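Local coordinates for poly-beta-1,6-N-acetyl-D-glucosamine export protein (Escherichia coli, PDB 4Y25) that exports the biofilm polysaccharide poly-beta-1,6-N-acetyl-D-glucosamine across the outer membrane through the C-terminal beta-barrel domain that makes up this chain, at residues Gly63-Trp68 with Arg88-Glu93; Glu217-Leu222 with Ser229-Phe234; Gly239-Lys244 with Lys276-Gly281. All blocks are in the same frame, centred on the assembly; numbering follows the deposited sequence.

Interaction 1: residues Gly63-Trp68 with Arg88-Glu93; sequences GIVRDW and RVFNHE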
loop_
_atom_site.group_PDB
_atom_site.type_symbol
_atom_site.label_atom_id
_atom_site.label_comp_id
_atom_site.label_asym_id
_atom_site.label_seq_id
_atom_site.Cartn_x
_atom_site.Cartn_y
_atom_site.Cartn_z
ATOM N N GLY A 63 -6.266 16.294 17.407
ATOM C CA GLY A 63 -6.704 15.013 16.885
ATOM C C GLY A 63 -5.577 14.256 16.209
ATOM O O GLY A 63 -5.547 14.126 14.986
ATOM N N ILE A 64 -4.650 13.749 17.015
ATOM C CA ILE A 64 -3.462 13.080 16.497
ATOM C C ILE A 64 -3.399 11.607 16.918
ATOM O O ILE A 64 -3.623 11.269 18.082
ATOM C CB ILE A 64 -2.179 13.815 16.957
ATOM C CG1 ILE A 64 -0.937 12.968 16.685
ATOM C CG2 ILE A 64 -2.266 14.176 18.432
ATOM C CD1 ILE A 64 -0.706 12.694 15.223
ATOM N N VAL A 65 -3.096 10.738 15.955
ATOM C CA VAL A 65 -2.983 9.303 16.194
ATOM C C VAL A 65 -1.545 8.807 16.045
ATOM O O VAL A 65 -0.923 9.000 14.999
ATOM C CB VAL A 65 -3.873 8.510 15.225
ATOM C CG1 VAL A 65 -4.009 7.067 15.695
ATOM C CG2 VAL A 65 -5.238 9.170 15.101
ATOM N N ARG A 66 -1.021 8.163 17.087
ATOM C CA ARG A 66 0.335 7.616 17.045
ATOM C C ARG A 66 0.357 6.105 17.287
ATOM O O ARG A 66 -0.501 5.563 17.986
ATOM C CB ARG A 66 1.235 8.315 18.068
ATOM C CG ARG A 66 0.884 9.769 18.327
ATOM C CD ARG A 66 2.046 10.526 18.949
ATOM N NE ARG A 66 1.773 11.960 19.017
ATOM C CZ ARG A 66 2.623 12.907 18.629
ATOM N NH1 ARG A 66 3.811 12.579 18.137
ATOM N NH2 ARG A 66 2.282 14.185 18.730
ATOM N N ASP A 67 1.340 5.432 16.694
ATOM C CA ASP A 67 1.515 3.990 16.871
ATOM C C ASP A 67 2.905 3.651 17.384
ATOM O O ASP A 67 3.904 4.138 16.859
ATOM C CB ASP A 67 1.282 3.235 15.558
ATOM C CG ASP A 67 -0.160 3.255 15.115
ATOM O OD1 ASP A 67 -0.817 4.299 15.281
ATOM O OD2 ASP A 67 -0.636 2.226 14.595
ATOM N N TRP A 68 2.963 2.807 18.406
ATOM C CA TRP A 68 4.217 2.186 18.802
ATOM C C TRP A 68 4.103 0.691 18.557
ATOM O O TRP A 68 3.189 0.043 19.062
ATOM C CB TRP A 68 4.545 2.481 20.264
ATOM C CG TRP A 68 4.903 3.911 20.495
ATOM C CD1 TRP A 68 6.130 4.486 20.333
ATOM C CD2 TRP A 68 4.022 4.957 20.917
ATOM N NE1 TRP A 68 6.069 5.825 20.634
ATOM C CE2 TRP A 68 4.785 6.139 20.996
ATOM C CE3 TRP A 68 2.663 5.008 21.240
ATOM C CZ2 TRP A 68 4.233 7.358 21.384
ATOM C CZ3 TRP A 68 2.119 6.218 21.623
ATOM C CH2 TRP A 68 2.902 7.376 21.693
ATOM N N ARG A 88 -1.946 1.676 19.975
ATOM C CA ARG A 88 -2.441 2.884 19.327
ATOM C C ARG A 88 -3.108 3.813 20.334
ATOM O O ARG A 88 -3.931 3.385 21.143
ATOM C CB ARG A 88 -3.418 2.528 18.202
ATOM C CG ARG A 88 -3.702 3.678 17.246
ATOM C CD ARG A 88 -3.631 3.232 15.791
ATOM N NE ARG A 88 -4.866 2.620 15.316
ATOM C CZ ARG A 88 -5.045 2.174 14.076
ATOM N NH1 ARG A 88 -4.064 2.264 13.186
ATOM N NH2 ARG A 88 -6.202 1.630 13.725
ATOM N N VAL A 89 -2.740 5.088 20.279
ATOM C CA VAL A 89 -3.258 6.069 21.219
ATOM C C VAL A 89 -4.051 7.143 20.501
ATOM O O VAL A 89 -3.677 7.590 19.414
ATOM C CB VAL A 89 -2.124 6.735 22.023
ATOM C CG1 VAL A 89 -2.691 7.558 23.176
ATOM C CG2 VAL A 89 -1.173 5.682 22.550
ATOM N N PHE A 90 -5.158 7.546 21.110
ATOM C CA PHE A 90 -5.905 8.684 20.619
ATOM C C PHE A 90 -6.751 9.365 21.693
ATOM O O PHE A 90 -7.664 8.750 22.243
ATOM C CB PHE A 90 -6.825 8.283 19.476
ATOM C CG PHE A 90 -7.646 9.415 19.004
ATOM C CD1 PHE A 90 -7.128 10.309 18.091
ATOM C CD2 PHE A 90 -8.893 9.660 19.555
ATOM C CE1 PHE A 90 -7.860 11.393 17.686
ATOM C CE2 PHE A 90 -9.623 10.744 19.165
ATOM C CZ PHE A 90 -9.104 11.618 18.228
ATOM N N ASN A 91 -6.489 10.650 21.929
ATOM C CA ASN A 91 -7.231 11.451 22.908
ATOM C C ASN A 91 -7.274 10.778 24.278
ATOM O O ASN A 91 -8.350 10.525 24.823
ATOM C CB ASN A 91 -8.658 11.732 22.413
ATOM C CG ASN A 91 -9.372 12.792 23.242
ATOM O OD1 ASN A 91 -8.747 13.711 23.770
ATOM N ND2 ASN A 91 -10.689 12.662 23.363
ATOM N N HIS A 92 -6.092 10.487 24.817
ATOM C CA HIS A 92 -5.949 9.807 26.104
ATOM C C HIS A 92 -6.712 8.486 26.150
ATOM O O HIS A 92 -7.311 8.141 27.170
ATOM C CB HIS A 92 -6.411 10.714 27.249
ATOM C CG HIS A 92 -5.556 11.925 27.446
ATOM N ND1 HIS A 92 -5.707 13.074 26.698
ATOM C CD2 HIS A 92 -4.539 12.169 28.307
ATOM C CE1 HIS A 92 -4.821 13.972 27.090
ATOM N NE2 HIS A 92 -4.100 13.447 28.065
ATOM N N GLU A 93 -6.688 7.749 25.045
ATOM C CA GLU A 93 -7.377 6.466 24.973
ATOM C C GLU A 93 -6.534 5.433 24.232
ATOM O O GLU A 93 -6.278 5.561 23.034
ATOM C CB GLU A 93 -8.743 6.629 24.302
ATOM C CG GLU A 93 -9.349 5.341 23.769
ATOM C CD GLU A 93 -10.864 5.352 23.820
ATOM O OE1 GLU A 93 -11.433 6.277 24.437
ATOM O OE2 GLU A 93 -11.489 4.441 23.239
#
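Arg66 O takes the single backbone hydrogen bond that crosses this contact, from Val89 N at 3.2 Å and nearly straight (167° at the hydrogen), with a weaker CA-H...O contact from Arg88 beside it. Arg66 and Val89 form an antiparallel hydrogen-bonded pair; the next pair, Asp67 with Arg88, is non-hydrogen-bonded and turns its side chains into the barrel. There the two side chains run alongside each other in the same direction. Asp67 OD2 makes a long salt bridge to Arg88 NH1 (3.7 Å), and the carboxylate and guanidinium planes are 64° apart, so the ion pair is loose and not the flat two-pronged kind. Arginine suits this place because its methylenes serve as well as its charge: its CG packs at 3.7 Å from Val65 CG1. Val65 uses both branches. With CG1 anti to the backbone N (chi1 -166°) and turned to Arg88, CG2 is left for Phe90, whose CD1 it meets at 3.7 Å. The same ring brings CE1 to 3.9 Å from Gly63 CA. On the outer face of the sheet, Val89 CG2 sits at the edge of the Trp68 indole, in its plane, 3.5 Å from CZ3; a short branched side chain can lay one methyl against the indole edge. Beyond Val89 the chain bends away, and a bond from Phe90 N to Glu93 O closes a tight turn toward strand 94-105. The contact lies near one end of the hairpin formed by strands 64-76 and 79-89. Strand 45-55 flanks it through backbone hydrogen bonds between Val65 and Ala54 and between Asp67 and Gly52, while Arg88 touches the loop residues Leu119, His121 and Met128, and Phe90 makes a cation-pi contact with Arg126.

Interaction 2: residues Glu217-Leu222 with Ser229-Phe234; sequences EASHLL and SWEQIF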
loop_
_atom_site.group_PDB
_atom_site.type_symbol
_atom_site.label_atom_id
_atom_site.label_comp_id
_atom_site.label_asym_id
_atom_site.label_seq_id
_atom_site.Cartn_x
_atom_site.Cartn_y
_atom_site.Cartn_z
ATOM N N GLU A 217 2.903 2.099 -16.929
ATOM C CA GLU A 217 3.980 2.713 -16.173
ATOM C C GLU A 217 5.255 2.631 -16.992
ATOM O O GLU A 217 5.514 1.619 -17.649
ATOM C CB GLU A 217 4.159 2.027 -14.816
ATOM C CG GLU A 217 5.152 2.718 -13.900
ATOM C CD GLU A 217 5.293 2.021 -12.560
ATOM O OE1 GLU A 217 4.790 2.561 -11.553
ATOM O OE2 GLU A 217 5.912 0.936 -12.516
ATOM N N ALA A 218 6.041 3.700 -16.968
ATOM C CA ALA A 218 7.287 3.740 -17.720
ATOM C C ALA A 218 8.447 4.166 -16.831
ATOM O O ALA A 218 8.453 5.270 -16.291
ATOM C CB ALA A 218 7.158 4.677 -18.913
ATOM N N SER A 219 9.422 3.277 -16.674
ATOM C CA SER A 219 10.624 3.586 -15.909
ATOM C C SER A 219 11.755 3.994 -16.840
ATOM O O SER A 219 12.243 3.183 -17.625
ATOM C CB SER A 219 11.054 2.387 -15.060
ATOM O OG SER A 219 10.060 2.045 -14.112
ATOM N N HIS A 220 12.164 5.255 -16.761
ATOM C CA HIS A 220 13.280 5.733 -17.565
ATOM C C HIS A 220 14.524 5.908 -16.705
ATOM O O HIS A 220 14.446 6.388 -15.574
ATOM C CB HIS A 220 12.932 7.047 -18.260
ATOM C CG HIS A 220 13.997 7.528 -19.194
ATOM N ND1 HIS A 220 14.622 8.748 -19.046
ATOM C CD2 HIS A 220 14.555 6.950 -20.284
ATOM C CE1 HIS A 220 15.515 8.902 -20.008
ATOM N NE2 HIS A 220 15.493 7.825 -20.773
ATOM N N LEU A 221 15.671 5.519 -17.251
ATOM C CA LEU A 221 16.927 5.566 -16.513
ATOM C C LEU A 221 17.703 6.849 -16.805
ATOM O O LEU A 221 18.094 7.108 -17.943
ATOM C CB LEU A 221 17.778 4.343 -16.849
ATOM C CG LEU A 221 18.998 4.101 -15.960
ATOM C CD1 LEU A 221 18.577 3.991 -14.503
ATOM C CD2 LEU A 221 19.735 2.850 -16.403
ATOM N N LEU A 222 17.921 7.648 -15.766
ATOM C CA LEU A 222 18.606 8.927 -15.908
ATOM C C LEU A 222 20.124 8.764 -15.892
ATOM O O LEU A 222 20.838 9.407 -16.665
ATOM C CB LEU A 222 18.166 9.884 -14.798
ATOM C CG LEU A 222 16.685 10.264 -14.805
ATOM C CD1 LEU A 222 16.362 11.202 -13.661
ATOM C CD2 LEU A 222 16.309 10.905 -16.131
ATOM N N SER A 229 22.240 3.683 -9.069
ATOM C CA SER A 229 21.525 4.272 -10.200
ATOM C C SER A 229 20.503 5.343 -9.822
ATOM O O SER A 229 20.285 5.637 -8.644
ATOM C CB SER A 229 20.818 3.167 -10.987
ATOM O OG SER A 229 19.972 2.410 -10.138
ATOM N N TRP A 230 19.873 5.909 -10.849
ATOM C CA TRP A 230 18.891 6.976 -10.694
ATOM C C TRP A 230 17.865 6.918 -11.820
ATOM O O TRP A 230 18.213 7.083 -12.988
ATOM C CB TRP A 230 19.584 8.341 -10.690
ATOM C CG TRP A 230 18.652 9.501 -10.514
ATOM C CD1 TRP A 230 17.424 9.488 -9.916
ATOM C CD2 TRP A 230 18.871 10.847 -10.949
ATOM N NE1 TRP A 230 16.867 10.744 -9.949
ATOM C CE2 TRP A 230 17.737 11.597 -10.576
ATOM C CE3 TRP A 230 19.917 11.492 -11.614
ATOM C CZ2 TRP A 230 17.620 12.959 -10.849
ATOM C CZ3 TRP A 230 19.801 12.844 -11.882
ATOM C CH2 TRP A 230 18.660 13.562 -11.501
ATOM N N GLU A 231 16.602 6.686 -11.477
ATOM C CA GLU A 231 15.562 6.572 -12.498
ATOM C C GLU A 231 14.357 7.469 -12.220
ATOM O O GLU A 231 14.110 7.860 -11.081
ATOM C CB GLU A 231 15.097 5.120 -12.626
ATOM C CG GLU A 231 14.371 4.589 -11.401
ATOM C CD GLU A 231 13.625 3.294 -11.673
ATOM O OE1 GLU A 231 13.540 2.889 -12.852
ATOM O OE2 GLU A 231 13.122 2.680 -10.707
ATOM N N GLN A 232 13.610 7.793 -13.271
ATOM C CA GLN A 232 12.353 8.513 -13.112
ATOM C C GLN A 232 11.181 7.629 -13.517
ATOM O O GLN A 232 11.273 6.837 -14.458
ATOM C CB GLN A 232 12.341 9.804 -13.931
ATOM C CG GLN A 232 12.426 9.595 -15.426
ATOM C CD GLN A 232 12.347 10.894 -16.192
ATOM O OE1 GLN A 232 12.197 11.966 -15.605
ATOM N NE2 GLN A 232 12.450 10.808 -17.514
ATOM N N ILE A 233 10.075 7.772 -12.801
ATOM C CA ILE A 233 8.909 6.940 -13.033
ATOM C C ILE A 233 7.719 7.778 -13.479
ATOM O O ILE A 233 7.279 8.674 -12.762
ATOM C CB ILE A 233 8.525 6.159 -11.767
ATOM C CG1 ILE A 233 9.747 5.425 -11.209
ATOM C CG2 ILE A 233 7.387 5.199 -12.066
ATOM C CD1 ILE A 233 9.631 5.069 -9.743
ATOM N N PHE A 234 7.206 7.489 -14.668
ATOM C CA PHE A 234 5.976 8.118 -15.125
ATOM C C PHE A 234 4.882 7.073 -15.281
ATOM O O PHE A 234 5.095 6.030 -15.898
ATOM C CB PHE A 234 6.187 8.859 -16.445
ATOM C CG PHE A 234 4.920 9.410 -17.028
ATOM C CD1 PHE A 234 4.209 10.395 -16.362
ATOM C CD2 PHE A 234 4.432 8.936 -18.236
ATOM C CE1 PHE A 234 3.035 10.904 -16.892
ATOM C CE2 PHE A 234 3.259 9.442 -18.771
ATOM C CZ PHE A 234 2.561 10.427 -18.097
#
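Ala218 N bonds to Phe234 O at 2.7 Å, and Phe234 N returns a bond to Ala218 O, closing the first ring of an antiparallel beta hairpin in the barrel wall. A second ring joins His220 and Gln232, with His220 O accepting from Gln232 N at 2.8 Å. Leu222 N to Trp230 O carries the ladder on toward the turn. Ser219 faces Ile233 between the two rings, and Leu221 faces Glu231 just beyond the second, both as non-hydrogen-bonded pairs on the barrel's inner side. There Glu217 spans the gap with an extended chain, laying CG and its carboxylate against Ile233 CG2.

Outside, His220 and Gln232 point the same way, ring and amide planes 47° apart, and Gln232 NE2 gives His220 ND1 only a weak, bent bond (3.4 Å, 133°). The amide's other end, OE1, has a firmer partner in Tyr256 OH, just as Trp230 NE1 bonds to Gln258 OE1. Amphipathic tryptophan suits this outer surface: its N-H is satisfied along the wall while its face takes a leucine methyl. Leu222 CD1 lies over the six-membered ring of Trp230, 3.6 Å from its centroid and 19° off the normal.

Interaction 3: residues Gly239-Lys244 with Lys276-Gly281; sequences GASWQK and KRPYDG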
loop_
_atom_site.group_PDB
_atom_site.type_symbol
_atom_site.label_atom_id
_atom_site.label_comp_id
_atom_site.label_asym_id
_atom_site.label_seq_id
_atom_site.Cartn_x
_atom_site.Cartn_y
_atom_site.Cartn_z
ATOM N N GLY A 239 -9.715 5.288 -16.738
ATOM C CA GLY A 239 -10.682 4.219 -16.563
ATOM C C GLY A 239 -12.062 4.707 -16.172
ATOM O O GLY A 239 -12.352 5.900 -16.233
ATOM N N ALA A 240 -12.919 3.773 -15.769
ATOM C CA ALA A 240 -14.279 4.104 -15.362
ATOM C C ALA A 240 -14.597 3.537 -13.982
ATOM O O ALA A 240 -14.124 2.458 -13.617
ATOM C CB ALA A 240 -15.282 3.587 -16.392
ATOM N N SER A 241 -15.400 4.272 -13.220
ATOM C CA SER A 241 -15.825 3.830 -11.897
ATOM C C SER A 241 -17.339 3.764 -11.792
ATOM O O SER A 241 -18.031 4.748 -12.056
ATOM C CB SER A 241 -15.285 4.761 -10.815
ATOM O OG SER A 241 -15.779 4.391 -9.539
ATOM N N TRP A 242 -17.851 2.606 -11.391
ATOM C CA TRP A 242 -19.283 2.448 -11.192
ATOM C C TRP A 242 -19.634 2.355 -9.712
ATOM O O TRP A 242 -18.953 1.683 -8.938
ATOM C CB TRP A 242 -19.801 1.212 -11.927
ATOM C CG TRP A 242 -21.257 0.939 -11.677
ATOM C CD1 TRP A 242 -22.318 1.461 -12.360
ATOM C CD2 TRP A 242 -21.811 0.078 -10.674
ATOM N NE1 TRP A 242 -23.497 0.978 -11.844
ATOM C CE2 TRP A 242 -23.213 0.128 -10.808
ATOM C CE3 TRP A 242 -21.257 -0.729 -9.677
ATOM C CZ2 TRP A 242 -24.067 -0.601 -9.984
ATOM C CZ3 TRP A 242 -22.108 -1.451 -8.858
ATOM C CH2 TRP A 242 -23.496 -1.384 -9.019
ATOM N N GLN A 243 -20.703 3.045 -9.332
ATOM C CA GLN A 243 -21.224 2.993 -7.974
ATOM C C GLN A 243 -22.750 2.940 -8.019
ATOM O O GLN A 243 -23.392 3.796 -8.630
ATOM C CB GLN A 243 -20.747 4.201 -7.163
ATOM C CG GLN A 243 -21.170 4.183 -5.702
ATOM C CD GLN A 243 -20.776 5.453 -4.967
ATOM O OE1 GLN A 243 -20.100 6.321 -5.522
ATOM N NE2 GLN A 243 -21.203 5.567 -3.714
ATOM N N LYS A 244 -23.321 1.925 -7.378
ATOM C CA LYS A 244 -24.764 1.719 -7.378
ATOM C C LYS A 244 -25.461 2.909 -6.723
ATOM O O LYS A 244 -24.946 3.472 -5.755
ATOM C CB LYS A 244 -25.098 0.395 -6.679
ATOM C CG LYS A 244 -26.537 0.174 -6.246
ATOM C CD LYS A 244 -26.738 -1.318 -5.968
ATOM C CE LYS A 244 -27.780 -1.600 -4.897
ATOM N NZ LYS A 244 -28.589 -0.408 -4.561
ATOM N N LYS A 276 -8.524 11.521 -10.039
ATOM C CA LYS A 276 -9.843 12.130 -10.048
ATOM C C LYS A 276 -10.886 11.072 -10.380
ATOM O O LYS A 276 -10.982 10.613 -11.517
ATOM C CB LYS A 276 -9.891 13.283 -11.053
ATOM C CG LYS A 276 -11.122 14.170 -10.958
ATOM C CD LYS A 276 -11.035 15.297 -11.976
ATOM C CE LYS A 276 -12.160 16.303 -11.814
ATOM N NZ LYS A 276 -12.058 17.381 -12.838
ATOM N N ARG A 277 -11.649 10.672 -9.370
ATOM C CA ARG A 277 -12.687 9.668 -9.545
ATOM C C ARG A 277 -13.972 10.135 -8.865
ATOM O O ARG A 277 -13.939 11.027 -8.019
ATOM C CB ARG A 277 -12.225 8.315 -8.987
ATOM C CG ARG A 277 -12.067 8.270 -7.478
ATOM C CD ARG A 277 -11.645 6.884 -7.005
ATOM N NE ARG A 277 -12.525 5.829 -7.504
ATOM C CZ ARG A 277 -13.597 5.377 -6.858
ATOM N NH1 ARG A 277 -13.931 5.889 -5.681
ATOM N NH2 ARG A 277 -14.336 4.412 -7.390
ATOM N N PRO A 278 -15.117 9.551 -9.248
ATOM C CA PRO A 278 -16.380 9.939 -8.612
ATOM C C PRO A 278 -16.589 9.324 -7.228
ATOM O O PRO A 278 -16.329 8.139 -7.030
ATOM C CB PRO A 278 -17.433 9.421 -9.595
ATOM C CG PRO A 278 -16.769 8.278 -10.279
ATOM C CD PRO A 278 -15.332 8.671 -10.411
ATOM N N TYR A 279 -17.050 10.141 -6.285
ATOM C CA TYR A 279 -17.490 9.664 -4.978
ATOM C C TYR A 279 -18.922 10.130 -4.726
ATOM O O TYR A 279 -19.160 11.324 -4.536
ATOM C CB TYR A 279 -16.586 10.179 -3.855
ATOM C CG TYR A 279 -15.105 9.908 -4.018
ATOM C CD1 TYR A 279 -14.538 8.720 -3.564
ATOM C CD2 TYR A 279 -14.269 10.857 -4.595
ATOM C CE1 TYR A 279 -13.180 8.481 -3.695
ATOM C CE2 TYR A 279 -12.912 10.627 -4.730
ATOM C CZ TYR A 279 -12.372 9.440 -4.280
ATOM O OH TYR A 279 -11.020 9.214 -4.420
ATOM N N ASP A 280 -19.865 9.190 -4.720
ATOM C CA ASP A 280 -21.283 9.503 -4.527
ATOM C C ASP A 280 -21.781 10.574 -5.495
ATOM O O ASP A 280 -22.449 11.524 -5.088
ATOM C CB ASP A 280 -21.550 9.958 -3.088
ATOM C CG ASP A 280 -21.505 8.818 -2.095
ATOM O OD1 ASP A 280 -21.613 7.649 -2.522
ATOM O OD2 ASP A 280 -21.373 9.092 -0.882
ATOM N N GLY A 281 -21.456 10.420 -6.773
ATOM C CA GLY A 281 -21.925 11.357 -7.776
ATOM C C GLY A 281 -20.840 11.850 -8.709
ATOM O O GLY A 281 -20.385 11.115 -9.586
#
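Gln243 meets Asp280 with both ends of its amide. OE1 accepts the backbone N-H of Asp280 at 3.0 Å, with 148° at the hydrogen and the donor tilted somewhat from the carbonyl plane; NE2 faces the carboxylate oxygen OD1, although the 2.4 Å modelled between NE2 and OD1 is too short to be trusted as a length. Glutamine suits the place because its amide can accept from the main-chain N-H and, if the very short contact is a real bond, also donate to the carboxylate. Its chain is fully extended, CG anti to the backbone N (chi1 -176°), which carries the amide across to the turn that follows strand 266-278.

Two residues earlier on the strand, Ser241 CB rests 3.9 Å from Pro278 CG, a small residue against a compact ring. Ser241 OG also lies close to Arg277 NH2, but the angle is poor for a bond; each is held instead by Asp211, which takes the serine hydroxyl on OD1 and the guanidinium on OD2.

Strands 228-243 and 266-278 are not neighbours, strand 247-262 lying between them, so side chains make the contact by reaching across it on the inner side, without a backbone ladder; the two short segments run roughly the same way (28°), their axes 7.4 Å apart. Tyr204 adds a weak hydrogen bond to Gln243 OE1. The chemistry is mainly polar, with one apolar touch at Pro278: an aspartate bridging serine and arginine would partly offset the arginine's charge, while the sound bond from Asp280 N to Gln243 OE1 ties the start of the turn to strand 228-243, the amide-carboxylate pairing being a less certain second tie.

In the fold
All three contacts belong to one closed antiparallel barrel, the part of the exporter that crosses the outer membrane. Interactions 1 and 2 each pair adjacent strands of a hairpin and lie on opposite sides of the chain's centre, their own centres 38 Å apart and their nearest atoms about 26 Å apart. Interaction 3 instead reaches past an intervening strand by means of inward side chains. It shares strand 228-243 with interaction 2, yet uses a later part of it, so their nearest atoms stay about 13 Å apart; from interaction 1 it is about 20 Å away at the nearest atoms. None touches another, and they are linked through the continuous sheet.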